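Local atomic coordinates of beta-galactosidase (Trichoderma reesei, PDB entry 3OG2), a protein that probably hydrolyses terminal non-reducing beta-D-galactose residues from beta-D-galactosides, as a glycoside hydrolase of family 35. Residues Leu52-Pro55 against Ser56-Leu59; Phe75-Trp79 against Ala80-Gly84; Pro117-Asn120 against Ala121-Gly125; Ala155-Ala158 against Ser159-Ala162; Asp201-Asn205 against Ala206-Val210. All blocks are in the same frame, centred on the assembly; numbering follows the deposited sequence. Where two conformers were deposited one is given.

How the contacts relate
All five contacts are short-range and lie in the catalytic TIM-barrel region. Contacts 1, 2 and 3 are buried; contacts 4 and 5 lie farther out and are only partly so. Contact 3 holds the bound glycerol, to which Tyr76 of contact 2 also bonds, and touches contact 2 where Tyr76 and Trp79 pack on Ile119, Ala121 and Pro117. Contact 4 shares apolar packing with contact 2 through Ile157, and meets contact 5 through Ala158 on Ala206 and Ala162 on backbone oxygens. Contact 1 stands apart, about 17 Å centre to centre from contact 2. It rests on backbone turns and apolar packing and contact 4 on helical bonds, whereas contacts 2, 3 and 5 add polar side-chain bonds.

Contact 1 of 5, residues Leu52-Pro55 against Ser56-Leu59; sequences LPVP and SLYL
Leu52 sets CG trans to its backbone N (chi1 -180°), while Leu57 swings CG opposite its own carbonyl carbon (chi1 -80°), and with these two settings CD2 of Leu52 comes to 3.9 Å from CB of Leu57. The two leucine side chains cross at about a right angle. Val54 meets Leu57 differently: the pair lie alongside each other and point the same way, with Val54 CG1 3.7 Å from Leu57 CD1. The Tyr58 ring reaches back to Leu52, its CE1 4.2 Å from Leu52 CB, while its OH is hydrogen-bonded to Pro49 O.

The backbone here leads from strand 38-47 of the TIM barrel into helix 58-66. Pro53 is the centre of an inverse gamma turn, closed by a weak bond from Val54 N to Leu52 O. Two further turns then follow one after the other, Leu57 N giving to Val54 O at 2.9 Å and Tyr58 N to Pro55 O at a longer 3.3 Å. In both, the donor stands well above the carbonyl plane. Pro55 O also takes a proton from a water at 2.7 Å, and that same water accepts from Leu59 N at 2.9 Å, linking Pro55 to the helix. Farther out, Phe100 meets the Tyr58 ring edge-to-face, and Ser56 OG is hydrogen-bonded to Glu989 N.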
# COMPACT_ATOMS: atom_id res chain seq x y z
N LEU A 52 -8.53 1.98 -2.61
CA LEU A 52 -8.84 3.41 -2.68
C LEU A 52 -9.98 3.57 -3.68
O LEU A 52 -9.71 3.79 -4.88
CB LEU A 52 -7.59 4.24 -3.08
CG LEU A 52 -7.86 5.75 -3.16
CD1 LEU A 52 -8.38 6.32 -1.87
CD2 LEU A 52 -6.56 6.46 -3.57
N PRO A 53 -11.22 3.39 -3.24
CA PRO A 53 -12.36 3.37 -4.18
C PRO A 53 -12.83 4.77 -4.50
O PRO A 53 -14.05 5.07 -4.46
CB PRO A 53 -13.40 2.57 -3.38
CG PRO A 53 -13.14 2.98 -1.94
CD PRO A 53 -11.61 3.08 -1.86
N VAL A 54 -11.88 5.61 -4.87
CA VAL A 54 -12.19 7.02 -5.26
C VAL A 54 -11.40 7.28 -6.52
O VAL A 54 -10.19 7.62 -6.46
CB VAL A 54 -11.78 8.01 -4.19
CG1 VAL A 54 -12.11 9.46 -4.62
CG2 VAL A 54 -12.48 7.72 -2.85
N PRO A 55 -12.02 7.07 -7.67
CA PRO A 55 -11.29 7.14 -8.93
C PRO A 55 -10.51 8.43 -9.13
O PRO A 55 -9.38 8.38 -9.68
CB PRO A 55 -12.40 6.99 -9.99
CG PRO A 55 -13.49 6.25 -9.31
CD PRO A 55 -13.42 6.61 -7.85
N SER A 56 -11.09 9.54 -8.70
CA SER A 56 -10.39 10.82 -8.94
C SER A 56 -9.20 11.08 -8.01
O SER A 56 -8.49 12.09 -8.17
CB SER A 56 -11.42 11.98 -8.90
OG SER A 56 -12.06 11.95 -7.63
N LEU A 57 -8.93 10.17 -7.04
CA LEU A 57 -7.73 10.30 -6.23
C LEU A 57 -6.57 9.45 -6.73
O LEU A 57 -5.46 9.62 -6.22
CB LEU A 57 -8.05 9.88 -4.77
CG LEU A 57 -8.74 11.02 -3.99
CD1 LEU A 57 -9.14 10.48 -2.62
CD2 LEU A 57 -7.84 12.25 -3.86
N TYR A 58 -6.76 8.59 -7.73
CA TYR A 58 -5.57 7.88 -8.21
C TYR A 58 -4.51 8.83 -8.71
O TYR A 58 -3.31 8.61 -8.45
CB TYR A 58 -5.95 6.92 -9.33
CG TYR A 58 -6.85 5.77 -8.88
CD1 TYR A 58 -6.62 5.15 -7.65
CD2 TYR A 58 -7.89 5.36 -9.70
CE1 TYR A 58 -7.46 4.10 -7.23
CE2 TYR A 58 -8.73 4.30 -9.29
CZ TYR A 58 -8.49 3.69 -8.07
OH TYR A 58 -9.30 2.62 -7.65
N LEU A 59 -4.88 9.92 -9.36
CA LEU A 59 -3.88 10.86 -9.87
C LEU A 59 -3.14 11.52 -8.72
O LEU A 59 -1.95 11.84 -8.84
CB LEU A 59 -4.53 11.93 -10.76
CG LEU A 59 -3.55 12.84 -11.48
CD1 LEU A 59 -2.55 12.14 -12.41
CD2 LEU A 59 -4.34 13.91 -12.26
O HOH W 1 -7.43 9.95 -10.76

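Contact 2 of 5, residues Phe75-Trp79 against Ala80-Gly84; sequences FYVDW and ALLEG
Trp79 and Glu83 lie side by side and point the same way, the indole and carboxylate planes 31° apart. Trp79 NE1 gives a hydrogen bond of 2.8 Å to Glu83 OE1, fairly straight at 161°, which stays close to the ring plane and uses the anti lone pair of the oxygen. Glu83 CB sits at the same edge of the indole, 3.6 Å from Trp79 CD1. A phenylalanine in place of Trp79 would probably leave Glu83 OE1 without this donor, the carboxylate then held through OE2.

Asp78 is the N-cap of the short helix 79-82: its OD1 accepts a weak capping bond from Ala80 N at 3.2 Å. Asp78 OD2 lies 3.7 Å from Leu81 CD1. Trp79 O is gripped twice, by Leu82 N at 2.8 Å and by Glu83 N at 3.0 Å. Val77 and Leu82 cross at about a right angle, with Val77 CG1 tightly packed at 3.4 Å from Leu82 CD1.

Glu83 OE2 is bonded to Gly87 N and Asn152 ND2. Strand 72-76, which carries galactose-binding Tyr76, runs into this turn beside strand 110-116, while Tyr153 of helix 144-163 stacks on the Trp79 ring and touches Val77.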
# COMPACT_ATOMS: atom_id res chain seq x y z
N PHE A 75 0.63 -3.02 -9.27
CA PHE A 75 -0.68 -3.13 -8.65
C PHE A 75 -1.20 -4.55 -8.72
O PHE A 75 -0.98 -5.26 -9.70
CB PHE A 75 -1.68 -2.19 -9.29
CG PHE A 75 -2.07 -2.51 -10.73
CD1 PHE A 75 -1.27 -2.15 -11.82
CD2 PHE A 75 -3.26 -3.21 -10.98
CE1 PHE A 75 -1.68 -2.46 -13.13
CE2 PHE A 75 -3.66 -3.50 -12.29
CZ PHE A 75 -2.87 -3.12 -13.36
N TYR A 76 -1.95 -4.92 -7.69
CA TYR A 76 -2.73 -6.15 -7.69
C TYR A 76 -4.13 -5.84 -8.20
O TYR A 76 -4.62 -4.70 -8.07
CB TYR A 76 -2.84 -6.73 -6.27
CG TYR A 76 -1.64 -7.51 -5.78
CD1 TYR A 76 -0.96 -8.46 -6.57
CD2 TYR A 76 -1.27 -7.34 -4.44
CE1 TYR A 76 0.12 -9.19 -6.02
CE2 TYR A 76 -0.21 -8.06 -3.91
CZ TYR A 76 0.47 -8.97 -4.71
OH TYR A 76 1.52 -9.64 -4.13
N VAL A 77 -4.79 -6.91 -8.66
CA VAL A 77 -6.25 -6.91 -8.85
C VAL A 77 -6.81 -7.99 -7.95
O VAL A 77 -6.20 -9.08 -7.88
CB VAL A 77 -6.64 -7.18 -10.31
CG1 VAL A 77 -8.16 -7.09 -10.43
CG2 VAL A 77 -5.93 -6.25 -11.27
N ASP A 78 -7.90 -7.71 -7.23
CA ASP A 78 -8.48 -8.65 -6.28
C ASP A 78 -9.68 -9.33 -6.91
O ASP A 78 -10.77 -8.74 -7.04
CB ASP A 78 -8.85 -7.86 -5.01
CG ASP A 78 -9.39 -8.73 -3.92
OD1 ASP A 78 -9.59 -9.95 -4.07
OD2 ASP A 78 -9.63 -8.16 -2.79
N TRP A 79 -9.49 -10.60 -7.29
CA TRP A 79 -10.54 -11.38 -7.97
C TRP A 79 -11.82 -11.40 -7.14
O TRP A 79 -12.92 -11.30 -7.71
CB TRP A 79 -9.94 -12.79 -8.18
CG TRP A 79 -10.84 -13.82 -8.76
CD1 TRP A 79 -12.08 -13.70 -9.39
CD2 TRP A 79 -10.55 -15.23 -8.77
NE1 TRP A 79 -12.54 -14.93 -9.77
CE2 TRP A 79 -11.63 -15.89 -9.41
CE3 TRP A 79 -9.48 -15.99 -8.30
CZ2 TRP A 79 -11.66 -17.27 -9.58
CZ3 TRP A 79 -9.50 -17.36 -8.47
CH2 TRP A 79 -10.59 -17.98 -9.10
N ALA A 80 -11.72 -11.55 -5.83
CA ALA A 80 -12.90 -11.69 -4.96
C ALA A 80 -13.85 -10.49 -5.11
O ALA A 80 -15.04 -10.65 -4.86
CB ALA A 80 -12.47 -11.82 -3.50
N LEU A 81 -13.32 -9.31 -5.50
CA LEU A 81 -14.23 -8.14 -5.69
C LEU A 81 -14.87 -8.11 -7.06
O LEU A 81 -15.89 -7.42 -7.20
CB LEU A 81 -13.41 -6.85 -5.46
CG LEU A 81 -12.97 -6.66 -3.98
CD1 LEU A 81 -11.99 -5.49 -3.93
CD2 LEU A 81 -14.18 -6.42 -3.11
N LEU A 82 -14.24 -8.81 -8.04
CA LEU A 82 -14.71 -8.69 -9.43
C LEU A 82 -15.51 -9.87 -9.89
O LEU A 82 -16.14 -9.79 -10.96
CB LEU A 82 -13.48 -8.53 -10.35
CG LEU A 82 -12.56 -7.39 -9.95
CD1 LEU A 82 -11.54 -7.16 -11.07
CD2 LEU A 82 -13.31 -6.08 -9.69
N GLU A 83 -15.52 -10.98 -9.17
CA GLU A 83 -16.35 -12.13 -9.56
C GLU A 83 -16.98 -12.72 -8.31
O GLU A 83 -16.86 -13.91 -8.01
CB GLU A 83 -15.55 -13.16 -10.38
CG GLU A 83 -16.49 -14.06 -11.18
CD GLU A 83 -15.81 -15.23 -11.86
OE1 GLU A 83 -14.64 -15.49 -11.61
OE2 GLU A 83 -16.49 -15.92 -12.66
N GLY A 84 -17.67 -11.82 -7.57
CA GLY A 84 -18.34 -12.29 -6.35
C GLY A 84 -19.38 -13.36 -6.63
O GLY A 84 -19.60 -14.23 -5.79

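Contact 3 of 5, residues Pro117-Asn120 against Ala121-Gly125; sequences PYIN and AEVSG. With GOL (glycerol), chain G.
Asn120 and Glu122 converge on one hydroxyl of a glycerol, probably a guest from the crystallisation liquor. Asn120 ND2 gives to glycerol O1 at 3.0 Å, and O1 gives in turn to Glu122 OE2 at 2.6 Å. The backbone supplies a third hold, Ala121 N donating to glycerol O2 at 2.9 Å. Glu278, Tyr76 and Asn179 bond the same molecule; all of these residues are seen binding beta-D-galactose in this enzyme, so the glycerol occupies part of the sugar site.

One shell out, Tyr118 OH donates to Asn120 OD1 at 2.6 Å, in the carbonyl plane and on a lone pair, which fixes the rotation of the amide and leaves ND2 aimed at the ligand. With Asn120 replaced by an alanine, Tyr118 OH would probably lose this acceptor and the glycerol hydroxyl a donor. Glu122 is bent at chi2 (76°), and its OE1 is held by Tyr342 OH.

The loop follows strand 110-116, at the C-terminal end of the barrel strands, where TIM-barrel enzymes carry their active sites. It closes a beta turn in which Val123 N meets Asn120 O at 3.3 Å and 174°, with positive phi at both Ala121 and Glu122. Within the loop, Ile119 CD1 packs 3.8 Å from Ala121 CB and 4.0 Å from Val123 CG2. Outside the loop, Glu789 OE2 accepts from Glu122 N and Asn790 N bonds Tyr118 OH.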
# COMPACT_ATOMS: atom_id res chain seq x y z
N PRO A 117 -4.27 -15.12 -10.61
CA PRO A 117 -5.45 -15.04 -9.76
C PRO A 117 -5.25 -15.00 -8.26
O PRO A 117 -5.99 -14.28 -7.57
CB PRO A 117 -6.21 -16.36 -10.07
CG PRO A 117 -5.75 -16.80 -11.40
CD PRO A 117 -4.36 -16.25 -11.58
N TYR A 118 -4.21 -15.65 -7.75
CA TYR A 118 -3.85 -15.56 -6.35
C TYR A 118 -2.93 -14.36 -6.16
O TYR A 118 -1.90 -14.26 -6.86
CB TYR A 118 -3.14 -16.86 -5.90
CG TYR A 118 -2.97 -16.76 -4.38
CD1 TYR A 118 -4.09 -16.88 -3.56
CD2 TYR A 118 -1.72 -16.54 -3.80
CE1 TYR A 118 -3.97 -16.80 -2.19
CE2 TYR A 118 -1.58 -16.43 -2.42
CZ TYR A 118 -2.73 -16.55 -1.62
OH TYR A 118 -2.63 -16.41 -0.25
N ILE A 119 -3.26 -13.46 -5.21
CA ILE A 119 -2.42 -12.29 -4.95
C ILE A 119 -1.88 -12.22 -3.52
O ILE A 119 -0.95 -11.45 -3.28
CB ILE A 119 -3.16 -10.95 -5.29
CG1 ILE A 119 -4.42 -10.73 -4.46
CG2 ILE A 119 -3.42 -10.85 -6.79
CD1 ILE A 119 -4.97 -9.32 -4.54
N ASN A 120 -2.43 -12.98 -2.58
CA ASN A 120 -2.03 -12.90 -1.15
C ASN A 120 -2.45 -11.53 -0.64
O ASN A 120 -3.64 -11.33 -0.40
CB ASN A 120 -0.53 -13.23 -1.00
CG ASN A 120 -0.23 -13.77 0.38
OD1 ASN A 120 -0.83 -14.80 0.81
ND2 ASN A 120 0.64 -13.12 1.14
N ALA A 121 -1.52 -10.57 -0.50
CA ALA A 121 -1.88 -9.16 -0.38
C ALA A 121 -2.56 -8.76 0.90
O ALA A 121 -3.03 -7.61 1.06
CB ALA A 121 -2.73 -8.67 -1.56
N GLU A 122 -2.61 -9.67 1.87
CA GLU A 122 -3.36 -9.43 3.12
C GLU A 122 -4.83 -9.07 2.86
O GLU A 122 -5.47 -8.35 3.61
CB GLU A 122 -2.67 -8.38 4.00
CG GLU A 122 -1.35 -8.94 4.60
CD GLU A 122 -0.21 -8.99 3.60
OE1 GLU A 122 0.17 -7.91 3.05
OE2 GLU A 122 0.37 -10.09 3.40
N VAL A 123 -5.37 -9.62 1.76
CA VAL A 123 -6.78 -9.46 1.43
C VAL A 123 -7.51 -10.78 1.72
O VAL A 123 -6.89 -11.87 1.75
CB VAL A 123 -7.09 -9.03 -0.02
CG1 VAL A 123 -6.37 -7.70 -0.32
CG2 VAL A 123 -6.77 -10.09 -1.07
N SER A 124 -8.83 -10.67 1.90
CA SER A 124 -9.63 -11.86 2.19
C SER A 124 -9.41 -12.91 1.08
O SER A 124 -9.49 -12.59 -0.11
CB SER A 124 -11.11 -11.46 2.23
OG SER A 124 -11.87 -12.61 2.62
N GLY A 125 -9.14 -14.14 1.50
CA GLY A 125 -8.91 -15.31 0.63
C GLY A 125 -7.61 -15.19 -0.15
O GLY A 125 -7.38 -16.00 -1.09
C1 GOL G . 2.26 -9.34 0.50
O1 GOL G . 1.98 -10.43 1.39
C2 GOL G . 2.42 -9.83 -0.94
O2 GOL G . 1.18 -10.26 -1.37
C3 GOL G . 3.43 -10.96 -1.03
O3 GOL G . 3.54 -11.28 -2.44

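Contact 4 of 5, residues Ala155-Ala158 against Ser159-Ala162; sequences AHIA and SIIA
Ile157 and Ile161 sit one helical turn apart and are tied by the backbone bond from Ile161 N to Ile157 O, 2.9 Å long and nearly straight at 164°. The same four-residue spacing repeats along the segment: Ile160 N gives to His156 O at 3.1 Å, Ala162 N to Ala158 O at 2.8 Å, and Ser159 N to Ala155 O at a longer 3.3 Å. Ser159 folds OG back over the preceding turn, between its backbone N and carbonyl carbon (chi1 69°), near both the Ala155 and His156 carbonyl oxygens; with one proton, two oxygens in reach and a second conformer modelled, which it bonds is not settled.

Apolar contact is looser. Ile157 CD1 approaches Ile160 CD1 at 4.3 Å, and Ile157 CG1 is 4.4 Å from Ile161 CD1.

His156 ND1 is hydrogen-bonded to Asn152 O, one turn earlier, and the imidazole stacks with Phe89.

Ile157 and Ile161 face the barrel, reaching Pro115 of strand 110-116, while Ala158 and Ile161 touch Tyr175 of strand 172-177. Those strands are parallel neighbours, and helix 144-163 lies between them in the chain: the helix of a beta-alpha-beta crossover, the repeating unit of the TIM barrel.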
# COMPACT_ATOMS: atom_id res chain seq x y z
N ALA A 155 -9.55 -14.45 -18.22
CA ALA A 155 -9.88 -14.01 -19.56
C ALA A 155 -10.32 -12.56 -19.56
O ALA A 155 -9.92 -11.78 -20.44
CB ALA A 155 -10.96 -14.92 -20.14
N HIS A 156 -11.14 -12.19 -18.58
CA HIS A 156 -11.64 -10.83 -18.52
C HIS A 156 -10.56 -9.85 -18.08
O HIS A 156 -10.34 -8.81 -18.71
CB HIS A 156 -12.84 -10.72 -17.53
CG HIS A 156 -14.09 -11.20 -18.18
ND1 HIS A 156 -14.50 -12.53 -18.25
CD2 HIS A 156 -15.06 -10.45 -18.78
CE1 HIS A 156 -15.67 -12.58 -18.90
NE2 HIS A 156 -16.03 -11.33 -19.23
N ILE A 157 -9.88 -10.14 -16.95
CA ILE A 157 -8.95 -9.13 -16.43
C ILE A 157 -7.72 -9.02 -17.31
O ILE A 157 -7.18 -7.91 -17.50
CB ILE A 157 -8.59 -9.41 -14.95
CG1 ILE A 157 -8.05 -8.14 -14.27
CG2 ILE A 157 -7.60 -10.57 -14.77
CD1 ILE A 157 -9.08 -7.05 -14.08
N ALA A 158 -7.22 -10.13 -17.88
CA ALA A 158 -6.03 -10.03 -18.71
C ALA A 158 -6.39 -9.37 -20.00
O ALA A 158 -5.51 -8.70 -20.57
CB ALA A 158 -5.37 -11.39 -18.87
N SER A 159 -7.63 -9.45 -20.48
CA SER A 159 -7.93 -8.67 -21.70
C SER A 159 -8.06 -7.19 -21.39
O SER A 159 -7.64 -6.38 -22.21
CB SER A 159 -9.17 -9.23 -22.36
OG SER A 159 -10.34 -9.01 -21.61
N ILE A 160 -8.57 -6.82 -20.20
CA ILE A 160 -8.57 -5.41 -19.78
C ILE A 160 -7.15 -4.90 -19.69
O ILE A 160 -6.82 -3.83 -20.20
CB ILE A 160 -9.29 -5.30 -18.42
CG1 ILE A 160 -10.82 -5.41 -18.60
CG2 ILE A 160 -8.94 -4.02 -17.68
CD1 ILE A 160 -11.59 -5.70 -17.34
N ILE A 161 -6.26 -5.67 -19.07
CA ILE A 161 -4.85 -5.25 -18.96
C ILE A 161 -4.23 -5.19 -20.34
O ILE A 161 -3.41 -4.32 -20.66
CB ILE A 161 -4.16 -6.21 -18.00
CG1 ILE A 161 -4.72 -6.06 -16.56
CG2 ILE A 161 -2.65 -6.06 -17.99
CD1 ILE A 161 -4.00 -7.00 -15.59
N ALA A 162 -4.59 -6.16 -21.22
CA ALA A 162 -3.98 -6.21 -22.54
C ALA A 162 -4.24 -4.91 -23.31
O ALA A 162 -3.37 -4.38 -24.00
CB ALA A 162 -4.51 -7.40 -23.38

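Contact 5 of 5, residues Asp201-Asn205 against Ala206-Val210; sequences DQARN and AGIIV
The helix 193-205 ends as Ile208 N returns to Ala203 O at 3.1 Å and Gly207 N to Arg204 O at 3.0 Å, with Gly207 at a positive phi of 104°. Arg204, bent at chi2 (-62°), turns back along the outgoing chain, where NH1 gives two hydrogen bonds, to Val210 O at 2.9 Å and to Ile208 O at 3.0 Å. Both oxygens lie at the edge of the guanidinium, close to its plane; the bond to Val210 is the straighter, at 169°, whereas NH1 stands well above the carbonyl plane of Ile208.

This is a Schellman motif, in which glycine readily takes the left-handed backbone that a side chain would crowd. Its apolar contact brings Ala203 CB to 4.1 Å from Ile208 CG1, across the same turn that their backbone bond closes. A water gives a proton to Arg204 O at 2.7 Å and another to Ile208 O at 2.8 Å; Ile208 O thus accepts from both this water and NH1.

Arg204 NH2 forms a salt bridge with Asp233. Gln165 pins the departing loop, its OE1 accepting from Ile209 N and Val210 N and its NE2 giving to Gly207 O, and Ile208 packs on Ile161 of helix 144-163.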
# COMPACT_ATOMS: atom_id res chain seq x y z
N ASP A 201 -0.27 -19.41 -20.08
CA ASP A 201 -1.08 -19.52 -21.28
C ASP A 201 -2.38 -18.70 -21.15
O ASP A 201 -2.81 -18.11 -22.16
CB ASP A 201 -1.48 -20.98 -21.57
CG ASP A 201 -0.39 -21.93 -21.99
OD1 ASP A 201 0.73 -21.49 -22.39
OD2 ASP A 201 -0.64 -23.18 -21.97
N GLN A 202 -2.97 -18.68 -19.96
CA GLN A 202 -4.21 -17.88 -19.84
C GLN A 202 -3.95 -16.42 -20.20
O GLN A 202 -4.74 -15.73 -20.81
CB GLN A 202 -4.77 -17.89 -18.43
CG GLN A 202 -5.29 -19.27 -17.97
CD GLN A 202 -5.75 -19.16 -16.53
OE1 GLN A 202 -4.92 -18.79 -15.66
NE2 GLN A 202 -7.00 -19.42 -16.24
N ALA A 203 -2.80 -15.91 -19.68
CA ALA A 203 -2.49 -14.48 -19.92
C ALA A 203 -2.14 -14.28 -21.38
O ALA A 203 -2.62 -13.32 -22.02
CB ALA A 203 -1.34 -14.07 -19.01
N ARG A 204 -1.30 -15.15 -21.99
CA ARG A 204 -0.93 -14.99 -23.40
C ARG A 204 -2.18 -15.07 -24.28
O ARG A 204 -2.32 -14.33 -25.24
CB ARG A 204 0.08 -16.08 -23.81
CG ARG A 204 1.43 -15.86 -23.14
CD ARG A 204 2.08 -14.55 -23.54
NE ARG A 204 3.50 -14.45 -23.17
CZ ARG A 204 4.16 -13.34 -22.85
NH1 ARG A 204 3.51 -12.17 -22.84
NH2 ARG A 204 5.43 -13.42 -22.55
N ASN A 205 -3.08 -16.02 -23.96
CA ASN A 205 -4.28 -16.23 -24.76
C ASN A 205 -5.18 -15.00 -24.71
O ASN A 205 -5.93 -14.77 -25.68
CB ASN A 205 -5.08 -17.43 -24.27
CG ASN A 205 -4.45 -18.77 -24.56
OD1 ASN A 205 -4.84 -19.81 -23.96
ND2 ASN A 205 -3.49 -18.80 -25.43
N ALA A 206 -5.11 -14.23 -23.62
CA ALA A 206 -5.95 -13.01 -23.49
C ALA A 206 -5.28 -11.79 -24.11
O ALA A 206 -5.88 -10.69 -24.05
CB ALA A 206 -6.23 -12.73 -22.01
N GLY A 207 -4.11 -11.96 -24.74
CA GLY A 207 -3.48 -10.89 -25.45
C GLY A 207 -2.29 -10.21 -24.77
O GLY A 207 -1.83 -9.19 -25.28
N ILE A 208 -1.83 -10.75 -23.64
CA ILE A 208 -0.69 -10.14 -22.98
C ILE A 208 0.55 -10.46 -23.80
O ILE A 208 0.83 -11.66 -23.99
CB ILE A 208 -0.55 -10.66 -21.53
CG1 ILE A 208 -1.78 -10.31 -20.70
CG2 ILE A 208 0.73 -10.18 -20.89
CD1 ILE A 208 -2.01 -8.80 -20.49
N ILE A 209 1.23 -9.42 -24.30
CA ILE A 209 2.44 -9.63 -25.12
C ILE A 209 3.64 -8.95 -24.48
O ILE A 209 4.74 -9.15 -24.96
CB ILE A 209 2.26 -9.15 -26.57
CG1 ILE A 209 1.89 -7.67 -26.66
CG2 ILE A 209 1.26 -10.07 -27.29
CD1 ILE A 209 1.86 -7.19 -28.13
N VAL A 210 3.47 -8.14 -23.40
CA VAL A 210 4.60 -7.58 -22.70
C VAL A 210 5.30 -8.68 -21.94
O VAL A 210 4.79 -9.82 -21.84
CB VAL A 210 4.16 -6.43 -21.77
CG1 VAL A 210 3.63 -5.25 -22.65
CG2 VAL A 210 3.16 -6.86 -20.71
O HOH W 2 -0.27 -12.94 -26.27